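Local coordinates for protein terminal oxygenase component of carbazole 1,9a-dioxygenase (Sphingomonas, PDB 3GKQ) that serves as the Rieske non-heme iron terminal oxygenase of carbazole 1,9a-dioxygenase, probably using electrons delivered by a ferredoxin to dihydroxylate carbazole, at residues A[343-346]-A[350-353]; A[19-24]-A[364-369]; A[162-167]-A[316-321]. All blocks are in the same frame, centred on the assembly; numbering follows the deposited sequence.

How the contacts relate
Contacts 1 and 2 adjoin in one helical cluster, their centres about 14 Å apart: Trp-351 joins them, with its CH2 3.6 Å from Tyr-21 CE2 and its CZ3 3.3 Å from Arg-367 NH1. Contact 3 lies on the opposite side of the chain's centre, about 35 Å from contact 1 and about 32 Å from contact 2, centre to centre. None of them forms the iron site of His-186, His-190 and Asp-334, although helix 332-346, which carries Asp-334, also supplies residues 343-346 to contact 1. Arg-75 of the second subunit, part of the pocket of that subunit's [2Fe-2S] cluster, packs on Phe-344 of contact 1 and Arg-367 of contact 2.

Contact 1: A[343-346]-A[350-353]; sequences PFYA and GWRE
Gly-350 packs against two aromatic rings at once. Its CA stands over one face of the Phe-344 ring, 3.8 Å from the centroid in a CH-pi contact, and makes a second, off-centre CH-pi contact with the Tyr-345 ring, whose CE1 comes within 3.4 Å of Gly-350 C. A beta-carbon on Gly-350 would lie only 2.6 Å from Tyr-345 CD1, so the close approach depends on the missing side chain. Beyond the glycine, the edge of Tyr-345 points into the face of Trp-351, CD1 resting over the middle of the indole at 3.6 Å from CD2; this edge-to-face pair is tilted, with the planes at 56°. With CG anti to the backbone N (chi1 -171°), the Phe-344 ring also reaches along the second helix, where CZ meets Glu-353 CB at 3.8 Å. The two segments belong to consecutive helices, 332-346 and 349-353, and lie three residues apart in the catalytic, ring-hydroxylase part of the chain. Between them Gly-350 N gives a weak hydrogen bond to Phe-344 O (2.8 Å, 119° at the hydrogen). A water adds a second polar link: it donates to Tyr-345 O at 2.7 Å and accepts from Trp-351 NE1 at 3.0 Å, lying in the indole plane at its edge. The polar ends of the side chains are held from outside. Tyr-345 OH is hydrogen-bonded to Glu-354 and to Arg-75 NE of the second subunit, while Glu-353 OE2 forms a salt bridge with Arg-349.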
ATOM      1  N   PRO A 343       0.917 -10.685  12.250  1.00 26.63           N
ATOM      2  CA  PRO A 343       1.070  -9.320  12.771  1.00 25.94           C
ATOM      3  C   PRO A 343       1.633  -9.199  14.186  1.00 27.71           C
ATOM      4  O   PRO A 343       2.320  -8.228  14.501  1.00 26.39           O
ATOM      5  CB  PRO A 343      -0.340  -8.734  12.641  1.00 28.69           C
ATOM      6  CG  PRO A 343      -1.232  -9.948  12.735  1.00 28.61           C
ATOM      7  CD  PRO A 343      -0.493 -10.976  11.922  1.00 25.39           C
ATOM      8  N   PHE A 344       1.353 -10.180  15.036  1.00 27.66           N
ATOM      9  CA  PHE A 344       1.841 -10.149  16.409  1.00 27.00           C
ATOM     10  C   PHE A 344       3.362 -10.257  16.451  1.00 26.36           C
ATOM     11  O   PHE A 344       4.008  -9.662  17.311  1.00 26.81           O
ATOM     12  CB  PHE A 344       1.221 -11.301  17.208  1.00 26.75           C
ATOM     13  CG  PHE A 344       1.480 -11.234  18.695  1.00 26.76           C
ATOM     14  CD1 PHE A 344       1.099 -10.119  19.434  1.00 26.81           C
ATOM     15  CD2 PHE A 344       2.035 -12.323  19.365  1.00 25.64           C
ATOM     16  CE1 PHE A 344       1.264 -10.089  20.826  1.00 27.66           C
ATOM     17  CE2 PHE A 344       2.206 -12.307  20.752  1.00 26.39           C
ATOM     18  CZ  PHE A 344       1.818 -11.193  21.485  1.00 27.31           C
ATOM     19  N   TYR A 345       3.933 -11.005  15.511  1.00 25.38           N
ATOM     20  CA  TYR A 345       5.379 -11.202  15.465  1.00 26.01           C
ATOM     21  C   TYR A 345       6.120 -10.370  14.413  1.00 26.40           C
ATOM     22  O   TYR A 345       7.337 -10.237  14.482  1.00 27.53           O
ATOM     23  CB  TYR A 345       5.694 -12.690  15.238  1.00 25.94           C
ATOM     24  CG  TYR A 345       5.322 -13.577  16.407  1.00 26.58           C
ATOM     25  CD1 TYR A 345       6.192 -13.740  17.483  1.00 27.26           C
ATOM     26  CD2 TYR A 345       4.079 -14.208  16.464  1.00 24.75           C
ATOM     27  CE1 TYR A 345       5.837 -14.504  18.592  1.00 25.64           C
ATOM     28  CE2 TYR A 345       3.709 -14.981  17.575  1.00 24.66           C
ATOM     29  CZ  TYR A 345       4.595 -15.118  18.632  1.00 25.82           C
ATOM     30  OH  TYR A 345       4.247 -15.854  19.739  1.00 25.73           O
ATOM     31  N   ALA A 346       5.395  -9.812  13.450  1.00 26.48           N
ATOM     32  CA  ALA A 346       6.027  -9.034  12.384  1.00 29.43           C
ATOM     33  C   ALA A 346       6.893  -7.868  12.862  1.00 32.14           C
ATOM     34  O   ALA A 346       7.900  -7.550  12.237  1.00 30.86           O
ATOM     35  CB  ALA A 346       4.968  -8.530  11.404  1.00 27.45           C
ATOM     36  N   GLY A 350       5.883  -9.671  19.429  1.00 31.03           N
ATOM     37  CA  GLY A 350       5.405 -10.984  19.821  1.00 29.21           C
ATOM     38  C   GLY A 350       6.381 -11.837  20.611  1.00 28.19           C
ATOM     39  O   GLY A 350       5.987 -12.513  21.566  1.00 27.88           O
ATOM     40  N   TRP A 351       7.655 -11.813  20.230  1.00 26.68           N
ATOM     41  CA  TRP A 351       8.655 -12.623  20.921  1.00 27.53           C
ATOM     42  C   TRP A 351       8.769 -12.270  22.400  1.00 28.19           C
ATOM     43  O   TRP A 351       9.151 -13.111  23.219  1.00 29.56           O
ATOM     44  CB  TRP A 351      10.025 -12.468  20.250  1.00 27.78           C
ATOM     45  CG  TRP A 351       9.976 -12.671  18.772  1.00 28.42           C
ATOM     46  CD1 TRP A 351      10.119 -11.715  17.811  1.00 28.69           C
ATOM     47  CD2 TRP A 351       9.703 -13.895  18.083  1.00 28.84           C
ATOM     48  NE1 TRP A 351       9.948 -12.263  16.563  1.00 27.91           N
ATOM     49  CE2 TRP A 351       9.692 -13.603  16.700  1.00 28.44           C
ATOM     50  CE3 TRP A 351       9.465 -15.215  18.497  1.00 28.48           C
ATOM     51  CZ2 TRP A 351       9.451 -14.576  15.727  1.00 28.83           C
ATOM     52  CZ3 TRP A 351       9.224 -16.188  17.527  1.00 28.67           C
ATOM     53  CH2 TRP A 351       9.219 -15.863  16.160  1.00 28.94           C
ATOM     54  N   ARG A 352       8.430 -11.033  22.742  1.00 29.87           N
ATOM     55  CA  ARG A 352       8.511 -10.582  24.130  1.00 32.44           C
ATOM     56  C   ARG A 352       7.175 -10.671  24.866  1.00 31.74           C
ATOM     57  O   ARG A 352       7.140 -10.924  26.067  1.00 31.92           O
ATOM     58  CB  ARG A 352       8.977  -9.125  24.192  1.00 35.59           C
ATOM     59  CG  ARG A 352       9.833  -8.675  23.017  1.00 42.85           C
ATOM     60  CD  ARG A 352      11.214  -9.292  23.043  1.00 45.53           C
ATOM     61  NE  ARG A 352      11.992  -8.897  21.869  1.00 51.38           N
ATOM     62  CZ  ARG A 352      13.303  -9.077  21.744  1.00 51.58           C
ATOM     63  NH1 ARG A 352      13.994  -9.648  22.723  1.00 52.39           N
ATOM     64  NH2 ARG A 352      13.923  -8.685  20.639  1.00 52.47           N
ATOM     65  N   GLU A 353       6.080 -10.454  24.145  1.00 30.51           N
ATOM     66  CA  GLU A 353       4.755 -10.448  24.762  1.00 31.65           C
ATOM     67  C   GLU A 353       3.994 -11.767  24.811  1.00 29.38           C
ATOM     68  O   GLU A 353       3.015 -11.883  25.545  1.00 29.72           O
ATOM     69  CB  GLU A 353       3.876  -9.399  24.082  1.00 33.86           C
ATOM     70  CG  GLU A 353       4.366  -7.979  24.244  1.00 43.43           C
ATOM     71  CD  GLU A 353       3.456  -6.986  23.557  1.00 47.59           C
ATOM     72  OE1 GLU A 353       2.234  -7.012  23.825  1.00 52.66           O
ATOM     73  OE2 GLU A 353       3.957  -6.179  22.749  1.00 52.42           O
TER
HETATM   74  O   HOH W   1      10.003 -10.537  14.149  1.00 33.98           O

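Contact 2: A[19-24]-A[364-369]; sequences APYIDA and IEWRRL
One face of the Tyr-21 ring is overlain by Arg-367, whose CB lies 4.0 Å above the plane and offset toward the rim; the Trp-366 indole receives Tyr-21 OH at its edge, in its own plane. The two aromatic planes stand at 87° and meet obliquely. Trp-366 NE1 directs its N-H to Tyr-21 OH in a long, weak hydrogen bond (3.3 Å, 156°), and the same nitrogen lies 3.4 Å from Tyr-21 CE1. Because Tyr-21 holds CG opposite its backbone N (chi1 178°), the ring projects onto the other helix, where CE2 meets Arg-367 CD at 3.2 Å. The arginine chain, bent in its middle, runs obliquely past the ring before its guanidinium reaches Glu-354 and Glu-179 in salt bridges. Glu-179 also hydrogen-bonds Tyr-21 OH, tying the ring and the guanidinium to one carboxylate. A phenylalanine here would probably leave Trp-366 NE1 without this acceptor and Glu-179 without one of its partners. The result is a buried helix-helix contact between distant parts of the sequence, seating the short helix 19-23, near the N-terminus, on helix 361-373 near the C-terminal end of the chain, in its ring-hydroxylase domain.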
ATOM      1  N   ALA A  19      18.001 -14.824  20.334  1.00 30.72           N
ATOM      2  CA  ALA A  19      18.019 -13.501  19.720  1.00 29.98           C
ATOM      3  C   ALA A  19      18.295 -13.575  18.212  1.00 29.75           C
ATOM      4  O   ALA A  19      17.687 -12.849  17.433  1.00 30.09           O
ATOM      5  CB  ALA A  19      19.061 -12.625  20.402  1.00 30.81           C
ATOM      6  N   PRO A  20      19.222 -14.450  17.781  1.00 29.60           N
ATOM      7  CA  PRO A  20      19.507 -14.546  16.343  1.00 28.91           C
ATOM      8  C   PRO A  20      18.264 -14.949  15.541  1.00 28.67           C
ATOM      9  O   PRO A  20      18.030 -14.451  14.443  1.00 28.05           O
ATOM     10  CB  PRO A  20      20.605 -15.605  16.277  1.00 28.49           C
ATOM     11  CG  PRO A  20      21.323 -15.427  17.586  1.00 29.99           C
ATOM     12  CD  PRO A  20      20.169 -15.269  18.558  1.00 29.33           C
ATOM     13  N   TYR A  21      17.480 -15.862  16.104  1.00 27.67           N
ATOM     14  CA  TYR A  21      16.256 -16.336  15.468  1.00 26.79           C
ATOM     15  C   TYR A  21      15.309 -15.155  15.298  1.00 26.33           C
ATOM     16  O   TYR A  21      14.643 -15.017  14.271  1.00 26.04           O
ATOM     17  CB  TYR A  21      15.609 -17.415  16.343  1.00 26.83           C
ATOM     18  CG  TYR A  21      14.303 -17.981  15.832  1.00 26.32           C
ATOM     19  CD1 TYR A  21      14.276 -18.868  14.757  1.00 26.54           C
ATOM     20  CD2 TYR A  21      13.098 -17.673  16.463  1.00 27.03           C
ATOM     21  CE1 TYR A  21      13.083 -19.443  14.326  1.00 26.88           C
ATOM     22  CE2 TYR A  21      11.896 -18.241  16.041  1.00 27.05           C
ATOM     23  CZ  TYR A  21      11.896 -19.128  14.977  1.00 27.57           C
ATOM     24  OH  TYR A  21      10.719 -19.719  14.585  1.00 24.78           O
ATOM     25  N   ILE A  22      15.255 -14.299  16.313  1.00 26.76           N
ATOM     26  CA  ILE A  22      14.405 -13.116  16.260  1.00 26.74           C
ATOM     27  C   ILE A  22      14.814 -12.199  15.105  1.00 27.54           C
ATOM     28  O   ILE A  22      13.962 -11.565  14.479  1.00 26.72           O
ATOM     29  CB  ILE A  22      14.475 -12.327  17.586  1.00 27.50           C
ATOM     30  CG1 ILE A  22      13.771 -13.124  18.691  1.00 29.12           C
ATOM     31  CG2 ILE A  22      13.822 -10.951  17.420  1.00 28.03           C
ATOM     32  CD1 ILE A  22      13.883 -12.506  20.066  1.00 31.30           C
ATOM     33  N   ASP A  23      16.112 -12.134  14.819  1.00 29.44           N
ATOM     34  CA  ASP A  23      16.609 -11.289  13.731  1.00 31.79           C
ATOM     35  C   ASP A  23      16.519 -11.936  12.349  1.00 30.36           C
ATOM     36  O   ASP A  23      16.627 -11.240  11.336  1.00 30.14           O
ATOM     37  CB  ASP A  23      18.071 -10.891  13.972  1.00 37.87           C
ATOM     38  CG  ASP A  23      18.240  -9.966  15.159  1.00 43.87           C
ATOM     39  OD1 ASP A  23      17.474  -8.981  15.264  1.00 48.26           O
ATOM     40  OD2 ASP A  23      19.145 -10.217  15.983  1.00 48.19           O
ATOM     41  N   ALA A  24      16.320 -13.251  12.309  1.00 27.36           N
ATOM     42  CA  ALA A  24      16.268 -13.993  11.046  1.00 25.58           C
ATOM     43  C   ALA A  24      14.959 -13.889  10.270  1.00 26.42           C
ATOM     44  O   ALA A  24      14.388 -14.899   9.857  1.00 24.99           O
ATOM     45  CB  ALA A  24      16.592 -15.460  11.304  1.00 23.26           C
ATOM     46  N   ILE A 364      10.593 -23.709  21.836  1.00 27.97           N
ATOM     47  CA  ILE A 364      11.678 -22.986  22.479  1.00 29.43           C
ATOM     48  C   ILE A 364      13.006 -23.689  22.198  1.00 29.84           C
ATOM     49  O   ILE A 364      14.021 -23.036  21.955  1.00 29.72           O
ATOM     50  CB  ILE A 364      11.446 -22.884  24.003  1.00 31.57           C
ATOM     51  CG1 ILE A 364      10.253 -21.966  24.274  1.00 33.00           C
ATOM     52  CG2 ILE A 364      12.689 -22.336  24.693  1.00 32.90           C
ATOM     53  CD1 ILE A 364       9.817 -21.942  25.725  1.00 37.56           C
ATOM     54  N   GLU A 365      13.000 -25.017  22.220  1.00 30.30           N
ATOM     55  CA  GLU A 365      14.218 -25.772  21.947  1.00 30.76           C
ATOM     56  C   GLU A 365      14.646 -25.556  20.501  1.00 29.29           C
ATOM     57  O   GLU A 365      15.839 -25.521  20.199  1.00 28.66           O
ATOM     58  CB  GLU A 365      14.009 -27.269  22.213  1.00 34.18           C
ATOM     59  CG  GLU A 365      13.998 -27.631  23.688  1.00 40.91           C
ATOM     60  CD  GLU A 365      15.265 -27.186  24.399  1.00 44.04           C
ATOM     61  OE1 GLU A 365      16.369 -27.559  23.945  1.00 44.85           O
ATOM     62  OE2 GLU A 365      15.156 -26.462  25.410  1.00 46.36           O
ATOM     63  N   TRP A 366      13.673 -25.417  19.608  1.00 28.04           N
ATOM     64  CA  TRP A 366      13.972 -25.180  18.200  1.00 28.39           C
ATOM     65  C   TRP A 366      14.602 -23.794  18.018  1.00 27.81           C
ATOM     66  O   TRP A 366      15.603 -23.644  17.319  1.00 28.18           O
ATOM     67  CB  TRP A 366      12.697 -25.307  17.356  1.00 27.84           C
ATOM     68  CG  TRP A 366      12.662 -24.403  16.152  1.00 28.40           C
ATOM     69  CD1 TRP A 366      11.896 -23.279  15.995  1.00 27.47           C
ATOM     70  CD2 TRP A 366      13.448 -24.523  14.959  1.00 27.37           C
ATOM     71  NE1 TRP A 366      12.156 -22.695  14.779  1.00 28.95           N
ATOM     72  CE2 TRP A 366      13.104 -23.435  14.122  1.00 28.64           C
ATOM     73  CE3 TRP A 366      14.410 -25.440  14.515  1.00 27.92           C
ATOM     74  CZ2 TRP A 366      13.689 -23.240  12.864  1.00 28.72           C
ATOM     75  CZ3 TRP A 366      14.993 -25.246  13.263  1.00 27.77           C
ATOM     76  CH2 TRP A 366      14.629 -24.153  12.454  1.00 27.70           C
ATOM     77  N   ARG A 367      14.023 -22.786  18.659  1.00 28.75           N
ATOM     78  CA  ARG A 367      14.541 -21.428  18.548  1.00 29.35           C
ATOM     79  C   ARG A 367      15.981 -21.344  19.060  1.00 28.72           C
ATOM     80  O   ARG A 367      16.808 -20.635  18.485  1.00 26.59           O
ATOM     81  CB  ARG A 367      13.615 -20.459  19.303  1.00 31.23           C
ATOM     82  CG  ARG A 367      12.147 -20.815  19.078  1.00 34.89           C
ATOM     83  CD  ARG A 367      11.194 -19.657  18.856  1.00 36.53           C
ATOM     84  NE  ARG A 367      10.897 -18.906  20.062  1.00 37.76           N
ATOM     85  CZ  ARG A 367       9.687 -18.458  20.398  1.00 34.58           C
ATOM     86  NH1 ARG A 367       8.631 -18.685  19.630  1.00 32.94           N
ATOM     87  NH2 ARG A 367       9.541 -17.753  21.508  1.00 28.31           N
ATOM     88  N   ARG A 368      16.281 -22.079  20.128  1.00 28.80           N
ATOM     89  CA  ARG A 368      17.630 -22.088  20.693  1.00 30.68           C
ATOM     90  C   ARG A 368      18.598 -22.794  19.744  1.00 29.61           C
ATOM     91  O   ARG A 368      19.685 -22.285  19.456  1.00 30.34           O
ATOM     92  CB  ARG A 368      17.642 -22.800  22.052  1.00 33.21           C
ATOM     93  CG  ARG A 368      16.859 -22.085  23.148  1.00 37.69           C
ATOM     94  CD  ARG A 368      16.722 -22.969  24.382  1.00 42.35           C
ATOM     95  NE  ARG A 368      18.005 -23.209  25.033  1.00 48.05           N
ATOM     96  CZ  ARG A 368      18.522 -22.428  25.979  1.00 49.75           C
ATOM     97  NH1 ARG A 368      17.860 -21.353  26.392  1.00 50.81           N
ATOM     98  NH2 ARG A 368      19.705 -22.716  26.507  1.00 50.95           N
ATOM     99  N   LEU A 369      18.199 -23.964  19.259  1.00 28.43           N
ATOM    100  CA  LEU A 369      19.037 -24.730  18.343  1.00 28.64           C
ATOM    101  C   LEU A 369      19.255 -23.960  17.043  1.00 27.96           C
ATOM    102  O   LEU A 369      20.385 -23.845  16.563  1.00 29.42           O
ATOM    103  CB  LEU A 369      18.400 -26.098  18.054  1.00 28.47           C
ATOM    104  CG  LEU A 369      19.145 -27.008  17.065  1.00 29.55           C
ATOM    105  CD1 LEU A 369      19.015 -28.462  17.487  1.00 29.54           C
ATOM    106  CD2 LEU A 369      18.599 -26.801  15.666  1.00 26.38           C
TER

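Contact 3: A[162-167]-A[316-321]; sequences AVHGQH and AEFREK
Phe-318 lays one face of its ring over His-164 CB, which sits above the ring centre, 3.5 Å from the centroid and only 7° off the normal: a well-centred CH-pi contact. The methylene is nearly equidistant from the ring carbons, with CD2 nearest at 3.6 Å. The far end of the ring then passes onto the strand backbone. Phe-318 CZ is 3.4 Å from Gly-165 N, and CE1 lies 3.7 Å from His-164 O, so the CE1-CZ side of the phenyl reaches the peptide that joins His-164 to Gly-165. At Gly-165 the strand is almost fully extended, and a side chain there would point away from the helix. The Phe-318 chi1 of 174° turns CG away from the backbone N and carries the ring out from the helix to the strand. The imidazole of His-164 itself is turned obliquely to the phenyl, centroids 5.5 Å apart and planes at 36°. No hydrogen bond links the two segments; the contact is van der Waals and CH-pi packing of a buried ring on a partly exposed strand. Strand 161-170 is the outermost strand on one side of the catalytic domain's antiparallel sheet within this chain, paired with strand 294-304. Helix 308-328 lies against both strands: Phe-318 also touches Leu-301, Glu-317 makes a salt bridge with Arg-303, and Phe-314 on the same helix meets the His-164 ring.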
ATOM      1  N   ALA A 162       9.836 -42.947  -2.206  1.00 38.21           N
ATOM      2  CA  ALA A 162       9.153 -42.306  -3.325  1.00 37.62           C
ATOM      3  C   ALA A 162       8.563 -41.020  -2.755  1.00 37.98           C
ATOM      4  O   ALA A 162       7.906 -41.052  -1.715  1.00 37.48           O
ATOM      5  CB  ALA A 162       8.047 -43.200  -3.854  1.00 37.47           C
ATOM      6  N   VAL A 163       8.793 -39.900  -3.433  1.00 37.84           N
ATOM      7  CA  VAL A 163       8.311 -38.611  -2.953  1.00 35.92           C
ATOM      8  C   VAL A 163       7.519 -37.797  -3.968  1.00 35.54           C
ATOM      9  O   VAL A 163       7.869 -37.740  -5.146  1.00 35.83           O
ATOM     10  CB  VAL A 163       9.497 -37.748  -2.456  1.00 36.52           C
ATOM     11  CG1 VAL A 163       9.003 -36.384  -1.987  1.00 36.17           C
ATOM     12  CG2 VAL A 163      10.218 -38.463  -1.330  1.00 35.31           C
ATOM     13  N   HIS A 164       6.447 -37.172  -3.488  1.00 34.31           N
ATOM     14  CA  HIS A 164       5.588 -36.315  -4.300  1.00 34.69           C
ATOM     15  C   HIS A 164       5.157 -35.159  -3.406  1.00 33.64           C
ATOM     16  O   HIS A 164       5.141 -35.294  -2.184  1.00 32.88           O
ATOM     17  CB  HIS A 164       4.353 -37.080  -4.784  1.00 37.33           C
ATOM     18  CG  HIS A 164       4.673 -38.228  -5.685  1.00 39.77           C
ATOM     19  ND1 HIS A 164       5.257 -38.059  -6.923  1.00 41.40           N
ATOM     20  CD2 HIS A 164       4.525 -39.562  -5.517  1.00 39.89           C
ATOM     21  CE1 HIS A 164       5.453 -39.241  -7.478  1.00 41.78           C
ATOM     22  NE2 HIS A 164       5.019 -40.170  -6.647  1.00 42.28           N
ATOM     23  N   GLY A 165       4.813 -34.025  -4.003  1.00 33.52           N
ATOM     24  CA  GLY A 165       4.401 -32.895  -3.195  1.00 33.42           C
ATOM     25  C   GLY A 165       3.814 -31.737  -3.968  1.00 33.54           C
ATOM     26  O   GLY A 165       3.612 -31.818  -5.179  1.00 34.46           O
ATOM     27  N   GLN A 166       3.532 -30.656  -3.247  1.00 32.01           N
ATOM     28  CA  GLN A 166       2.969 -29.445  -3.827  1.00 31.18           C
ATOM     29  C   GLN A 166       3.418 -28.257  -2.981  1.00 30.35           C
ATOM     30  O   GLN A 166       3.850 -28.426  -1.837  1.00 30.33           O
ATOM     31  CB  GLN A 166       1.436 -29.506  -3.834  1.00 29.38           C
ATOM     32  CG  GLN A 166       0.808 -29.681  -2.449  1.00 29.75           C
ATOM     33  CD  GLN A 166      -0.709 -29.502  -2.454  1.00 30.94           C
ATOM     34  OE1 GLN A 166      -1.373 -29.761  -3.455  1.00 32.63           O
ATOM     35  NE2 GLN A 166      -1.260 -29.073  -1.323  1.00 29.33           N
ATOM     36  N   HIS A 167       3.322 -27.058  -3.541  1.00 29.97           N
ATOM     37  CA  HIS A 167       3.698 -25.863  -2.801  1.00 30.98           C
ATOM     38  C   HIS A 167       2.722 -24.725  -3.065  1.00 31.81           C
ATOM     39  O   HIS A 167       1.996 -24.732  -4.060  1.00 31.47           O
ATOM     40  CB  HIS A 167       5.137 -25.440  -3.138  1.00 30.21           C
ATOM     41  CG  HIS A 167       5.396 -25.237  -4.599  1.00 31.32           C
ATOM     42  ND1 HIS A 167       4.880 -24.174  -5.312  1.00 31.88           N
ATOM     43  CD2 HIS A 167       6.145 -25.949  -5.476  1.00 31.09           C
ATOM     44  CE1 HIS A 167       5.301 -24.240  -6.563  1.00 30.05           C
ATOM     45  NE2 HIS A 167       6.070 -25.308  -6.688  1.00 30.46           N
ATOM     46  N   ALA A 316      -0.306 -42.392  -7.891  1.00 44.13           N
ATOM     47  CA  ALA A 316      -1.731 -42.301  -8.193  1.00 43.63           C
ATOM     48  C   ALA A 316      -2.546 -41.976  -6.944  1.00 43.17           C
ATOM     49  O   ALA A 316      -3.464 -41.157  -6.985  1.00 43.55           O
ATOM     50  CB  ALA A 316      -2.220 -43.611  -8.808  1.00 45.23           C
ATOM     51  N   GLU A 317      -2.208 -42.625  -5.835  1.00 42.86           N
ATOM     52  CA  GLU A 317      -2.912 -42.398  -4.580  1.00 43.89           C
ATOM     53  C   GLU A 317      -2.673 -40.969  -4.089  1.00 42.52           C
ATOM     54  O   GLU A 317      -3.572 -40.336  -3.528  1.00 41.57           O
ATOM     55  CB  GLU A 317      -2.439 -43.409  -3.529  1.00 46.33           C
ATOM     56  CG  GLU A 317      -3.150 -43.289  -2.196  1.00 50.31           C
ATOM     57  CD  GLU A 317      -2.779 -44.398  -1.230  1.00 53.00           C
ATOM     58  OE1 GLU A 317      -1.570 -44.577  -0.964  1.00 53.84           O
ATOM     59  OE2 GLU A 317      -3.698 -45.089  -0.734  1.00 55.12           O
ATOM     60  N   PHE A 318      -1.457 -40.470  -4.305  1.00 41.57           N
ATOM     61  CA  PHE A 318      -1.089 -39.113  -3.902  1.00 39.85           C
ATOM     62  C   PHE A 318      -2.030 -38.115  -4.568  1.00 39.18           C
ATOM     63  O   PHE A 318      -2.662 -37.293  -3.903  1.00 37.90           O
ATOM     64  CB  PHE A 318       0.354 -38.808  -4.323  1.00 38.96           C
ATOM     65  CG  PHE A 318       0.774 -37.379  -4.078  1.00 39.04           C
ATOM     66  CD1 PHE A 318       1.111 -36.945  -2.798  1.00 37.95           C
ATOM     67  CD2 PHE A 318       0.809 -36.462  -5.127  1.00 38.92           C
ATOM     68  CE1 PHE A 318       1.478 -35.616  -2.565  1.00 37.09           C
ATOM     69  CE2 PHE A 318       1.173 -35.130  -4.904  1.00 39.35           C
ATOM     70  CZ  PHE A 318       1.508 -34.709  -3.618  1.00 37.09           C
ATOM     71  N   ARG A 319      -2.121 -38.207  -5.892  1.00 39.25           N
ATOM     72  CA  ARG A 319      -2.967 -37.323  -6.683  1.00 40.52           C
ATOM     73  C   ARG A 319      -4.457 -37.486  -6.419  1.00 40.91           C
ATOM     74  O   ARG A 319      -5.174 -36.511  -6.193  1.00 39.93           O
ATOM     75  CB  ARG A 319      -2.716 -37.558  -8.177  1.00 41.96           C
ATOM     76  CG  ARG A 319      -1.462 -36.901  -8.728  1.00 46.00           C
ATOM     77  CD  ARG A 319      -1.190 -37.328 -10.175  1.00 48.02           C
ATOM     78  NE  ARG A 319      -2.420 -37.480 -10.947  1.00 51.51           N
ATOM     79  CZ  ARG A 319      -3.036 -38.642 -11.154  1.00 51.69           C
ATOM     80  NH1 ARG A 319      -2.534 -39.763 -10.650  1.00 52.26           N
ATOM     81  NH2 ARG A 319      -4.164 -38.683 -11.852  1.00 52.68           N
ATOM     82  N   GLU A 320      -4.917 -38.729  -6.447  1.00 41.85           N
ATOM     83  CA  GLU A 320      -6.328 -39.030  -6.272  1.00 42.87           C
ATOM     84  C   GLU A 320      -6.905 -38.977  -4.863  1.00 42.79           C
ATOM     85  O   GLU A 320      -8.108 -38.778  -4.702  1.00 43.81           O
ATOM     86  CB  GLU A 320      -6.617 -40.401  -6.886  1.00 45.50           C
ATOM     87  CG  GLU A 320      -6.595 -40.407  -8.413  1.00 49.03           C
ATOM     88  CD  GLU A 320      -6.235 -41.766  -8.990  1.00 51.41           C
ATOM     89  OE1 GLU A 320      -6.668 -42.792  -8.421  1.00 52.15           O
ATOM     90  OE2 GLU A 320      -5.524 -41.807 -10.018  1.00 53.38           O
ATOM     91  N   LYS A 321      -6.070 -39.132  -3.843  1.00 41.56           N
ATOM     92  CA  LYS A 321      -6.594 -39.134  -2.481  1.00 41.08           C
ATOM     93  C   LYS A 321      -5.979 -38.149  -1.486  1.00 40.32           C
ATOM     94  O   LYS A 321      -6.650 -37.240  -1.002  1.00 40.03           O
ATOM     95  CB  LYS A 321      -6.484 -40.553  -1.908  1.00 40.06           C
ATOM     96  CG  LYS A 321      -7.038 -40.721  -0.498  1.00 41.42           C
ATOM     97  CD  LYS A 321      -6.903 -42.173  -0.044  1.00 42.57           C
ATOM     98  CE  LYS A 321      -7.579 -42.420   1.297  1.00 45.42           C
ATOM     99  NZ  LYS A 321      -7.498 -43.860   1.705  1.00 45.21           N
TER